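Local coordinates for protein NAD-dependent aldehyde dehydrogenase (Burkholderia multivorans, PDB 5UJU) that probably oxidises aldehydes to carboxylic acids with NAD+ as cofactor, possibly including the gamma-semialdehyde of glutamate, at residues A[370-373]-A[374-377]; A[465-468]-A[469-473]. All coordinates share one frame; numbering follows the deposited sequence.

Contact 1: residues A[370-373]-A[374-377]; sequences HASF and DEVA
Ser-372 and Glu-375 bind each other reciprocally where strand 369-371 gives way to helix 373-388. The hydroxyl of Ser-372, held between its own backbone N and carbonyl carbon (chi1 76°), faces into the first turn, and OG accepts from Glu-375 N at 3.0 Å. In return the extended side chain of Glu-375 runs back past this hydroxyl, CG lying 3.2 Å from Ser-372 OG, and its carboxylate accepts Ser-372 N at OE1, 3.1 Å away. That bond is nearly straight at the hydrogen (165°), although the N-H meets the oxygen on its anti side and somewhat above the carboxylate plane. This is a capping box: the N-cap serine and the glutamate three residues on each accept from the other's backbone N-H. The ordinary helical pattern follows at once, with Val-376 N bonded to Ser-372 O and Ala-377 N to Phe-373 O at 2.9 Å. Phe-373 turns its ring away from the cap, toward the buried side, where Val-463 and Ala-465 of strand 460-466 and Val-359 of strand 356-360 receive it. Asp-374 brings OD1 to the ring edge, in plane and 3.6 Å from Phe-373 CD1, with carboxylate and ring planes almost perpendicular (81°). Ala-377 CB, one turn further along, approaches Phe-373 CE1 obliquely at 4.3 Å, while Val-376 CG2 reaches back to Ala-371 CB.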
loop_
_atom_site.group_PDB
_atom_site.type_symbol
_atom_site.label_atom_id
_atom_site.label_comp_id
_atom_site.label_asym_id
_atom_site.label_seq_id
_atom_site.Cartn_x
_atom_site.Cartn_y
_atom_site.Cartn_z
ATOM N N HIS A 370 28.581 21.782 34.928
ATOM C CA HIS A 370 28.662 20.364 34.600
ATOM C C HIS A 370 27.814 19.522 35.544
ATOM O O HIS A 370 27.722 19.808 36.739
ATOM C CB HIS A 370 30.113 19.903 34.671
ATOM C CG HIS A 370 30.311 18.460 34.337
ATOM N ND1 HIS A 370 30.418 18.003 33.041
ATOM C CD2 HIS A 370 30.446 17.374 35.133
ATOM C CE1 HIS A 370 30.603 16.696 33.054
ATOM N NE2 HIS A 370 30.627 16.289 34.312
ATOM N N ALA A 371 27.209 18.462 35.006
ATOM C CA ALA A 371 26.467 17.497 35.809
ATOM C C ALA A 371 26.995 16.101 35.522
ATOM O O ALA A 371 27.130 15.714 34.357
ATOM C CB ALA A 371 24.959 17.559 35.525
ATOM N N SER A 372 27.280 15.350 36.584
ATOM C CA SER A 372 27.778 13.990 36.460
ATOM C C SER A 372 26.673 13.036 36.019
ATOM O O SER A 372 25.473 13.347 36.068
ATOM C CB SER A 372 28.353 13.507 37.791
ATOM O OG SER A 372 27.304 13.188 38.697
ATOM N N PHE A 373 27.094 11.839 35.600
ATOM C CA PHE A 373 26.121 10.796 35.305
ATOM C C PHE A 373 25.220 10.543 36.509
ATOM O O PHE A 373 23.991 10.527 36.381
ATOM C CB PHE A 373 26.820 9.500 34.867
ATOM C CG PHE A 373 25.865 8.343 34.641
ATOM C CD1 PHE A 373 25.475 7.522 35.695
ATOM C CD2 PHE A 373 25.346 8.089 33.378
ATOM C CE1 PHE A 373 24.584 6.469 35.493
ATOM C CE2 PHE A 373 24.454 7.034 33.165
ATOM C CZ PHE A 373 24.074 6.225 34.225
ATOM N N ASP A 374 25.810 10.368 37.699
ATOM C CA ASP A 374 24.971 10.053 38.851
ATOM C C ASP A 374 24.026 11.199 39.176
ATOM O O ASP A 374 22.886 10.959 39.594
ATOM C CB ASP A 374 25.806 9.692 40.074
ATOM C CG ASP A 374 26.726 8.519 39.821
ATOM O OD1 ASP A 374 26.288 7.516 39.215
ATOM O OD2 ASP A 374 27.878 8.578 40.277
ATOM N N GLU A 375 24.457 12.446 38.955
ATOM C CA GLU A 375 23.549 13.564 39.189
ATOM C C GLU A 375 22.376 13.546 38.206
ATOM O O GLU A 375 21.239 13.826 38.595
ATOM C CB GLU A 375 24.311 14.893 39.133
ATOM C CG GLU A 375 25.284 15.047 40.313
ATOM C CD GLU A 375 26.128 16.312 40.290
ATOM O OE1 GLU A 375 26.454 16.832 39.202
ATOM O OE2 GLU A 375 26.437 16.805 41.393
ATOM N N VAL A 376 22.614 13.212 36.937
ATOM C CA VAL A 376 21.503 13.133 35.991
ATOM C C VAL A 376 20.553 12.006 36.381
ATOM O O VAL A 376 19.327 12.183 36.419
ATOM C CB VAL A 376 22.022 12.962 34.551
ATOM C CG1 VAL A 376 20.856 12.688 33.587
ATOM C CG2 VAL A 376 22.786 14.188 34.110
ATOM N N ALA A 377 21.110 10.830 36.691
ATOM C CA ALA A 377 20.282 9.688 37.058
ATOM C C ALA A 377 19.470 9.976 38.313
ATOM O O ALA A 377 18.276 9.659 38.379
ATOM C CB ALA A 377 21.156 8.453 37.264
#

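Contact 2: residues A[465-468]-A[469-473]; sequences ATDS and TAQSL
Gln-471 reaches back from the first turn of helix 469-483 and takes the backbone N-H of Asp-467 on its amide oxygen. Its CG stands opposite the backbone N (chi1 -178°) and the chain stays extended beyond, which carries OE1 to 2.7 Å from Asp-467 N in an almost linear bond (173°). The side chain of Asp-467 crosses that of Gln-471 at a slant, CB 3.3 Å from Gln-471 OE1, with carboxylate and amide planes 29° apart. The carboxylate itself finds its partner outside the turn, OD1 forming a salt bridge with Arg-361. Ser-468 is the N-cap. Its hydroxyl, tucked between backbone N and carbonyl carbon, accepts Gln-471 N at OG, 3.2 Å away, while its carbonyl O receives Ser-472 N at 2.9 Å. Gln-471 stands where the second half of a capping box would be, yet it grips the N-H one residue before the N-cap. On the inner side, Thr-466 and Ser-472 bring their hydroxyls together, OG1 to OG at 2.8 Å. Thr-466 OG1 also lies 3.1 Å from Ser-468 O, so its single proton has two candidate acceptors. Thr-469 points away from the turn and hydrogen-bonds Asp-327 through OG1. The chemistry is thus almost wholly polar: neutral side chains accept N-H groups on both sides of the turn, and at the buried Thr-466 and Ser-472 the paired hydroxyls and the Ser-468 carbonyl probably satisfy one another, with the proton arrangement left open.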
loop_
_atom_site.group_PDB
_atom_site.type_symbol
_atom_site.label_atom_id
_atom_site.label_comp_id
_atom_site.label_asym_id
_atom_site.label_seq_id
_atom_site.Cartn_x
_atom_site.Cartn_y
_atom_site.Cartn_z
ATOM N N ALA A 465 24.695 4.177 30.932
ATOM C CA ALA A 465 25.927 4.938 30.761
ATOM C C ALA A 465 26.603 4.541 29.451
ATOM O O ALA A 465 26.940 3.370 29.246
ATOM C CB ALA A 465 26.870 4.705 31.945
ATOM N N THR A 466 26.825 5.524 28.584
ATOM C CA THR A 466 27.495 5.346 27.303
ATOM C C THR A 466 28.872 6.015 27.338
ATOM O O THR A 466 29.183 6.799 28.238
ATOM C CB THR A 466 26.655 5.940 26.170
ATOM O OG1 THR A 466 26.609 7.365 26.318
ATOM C CG2 THR A 466 25.201 5.376 26.192
ATOM N N ASP A 467 29.705 5.690 26.341
ATOM C CA ASP A 467 31.023 6.314 26.242
ATOM C C ASP A 467 30.928 7.787 25.874
ATOM O O ASP A 467 31.792 8.576 26.265
ATOM C CB ASP A 467 31.884 5.582 25.220
ATOM C CG ASP A 467 32.211 4.178 25.648
ATOM O OD1 ASP A 467 32.111 3.904 26.860
ATOM O OD2 ASP A 467 32.553 3.347 24.782
ATOM N N SER A 468 29.892 8.172 25.135
ATOM C CA SER A 468 29.764 9.528 24.615
ATOM C C SER A 468 28.386 9.669 23.985
ATOM O O SER A 468 27.700 8.680 23.719
ATOM C CB SER A 468 30.845 9.849 23.585
ATOM O OG SER A 468 30.688 9.056 22.424
ATOM N N THR A 469 28.005 10.923 23.731
ATOM C CA THR A 469 26.791 11.199 22.980
ATOM C C THR A 469 26.893 10.619 21.576
ATOM O O THR A 469 25.891 10.141 21.025
ATOM C CB THR A 469 26.540 12.710 22.939
ATOM O OG1 THR A 469 26.134 13.149 24.237
ATOM C CG2 THR A 469 25.420 13.065 21.938
ATOM N N ALA A 470 28.101 10.628 20.997
ATOM C CA ALA A 470 28.324 9.962 19.717
ATOM C C ALA A 470 27.880 8.503 19.779
ATOM O O ALA A 470 27.139 8.028 18.907
ATOM C CB ALA A 470 29.805 10.066 19.325
ATOM N N GLN A 471 28.268 7.792 20.845
ATOM C CA GLN A 471 27.816 6.410 20.995
ATOM C C GLN A 471 26.318 6.324 21.285
ATOM O O GLN A 471 25.632 5.444 20.752
ATOM C CB GLN A 471 28.595 5.705 22.096
ATOM C CG GLN A 471 28.195 4.249 22.256
ATOM C CD GLN A 471 29.031 3.513 23.282
ATOM O OE1 GLN A 471 29.133 3.926 24.437
ATOM N NE2 GLN A 471 29.627 2.407 22.866
ATOM N N SER A 472 25.792 7.212 22.136
ATOM C CA SER A 472 24.356 7.197 22.416
ATOM C C SER A 472 23.546 7.274 21.128
ATOM O O SER A 472 22.584 6.518 20.931
ATOM C CB SER A 472 23.982 8.364 23.329
ATOM O OG SER A 472 24.686 8.328 24.553
ATOM N N LEU A 473 23.938 8.181 20.234
ATOM C CA LEU A 473 23.169 8.422 19.020
ATOM C C LEU A 473 23.342 7.287 18.026
ATOM O O LEU A 473 22.385 6.905 17.339
ATOM C CB LEU A 473 23.582 9.755 18.395
ATOM C CG LEU A 473 23.026 10.961 19.146
ATOM C CD1 LEU A 473 23.686 12.237 18.663
ATOM C CD2 LEU A 473 21.489 11.022 18.982
#

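How the contacts relate
Along the chain, contact 1 comes first, closing the turn from the edge strand 369-371 into helix 373-388; contact 2 follows some ninety residues later, turning strand 460-466 into helix 469-483. They stand in series, neither nesting nor crossing, with centres about 14 Å apart. Phe-373 joins them, its CE2 packing 3.5 Å from Ala-465 CA. Helix 373-388 meets Val-359 of strand 356-360, whereas Ser-472 meets the preceding Tyr-358, consistent with two helices on opposite faces of the seven-stranded sheet. Helix 469-483 then leads to the parallel strand 487-491, a beta-alpha-beta crossover passing strands 356-360 and 323-326.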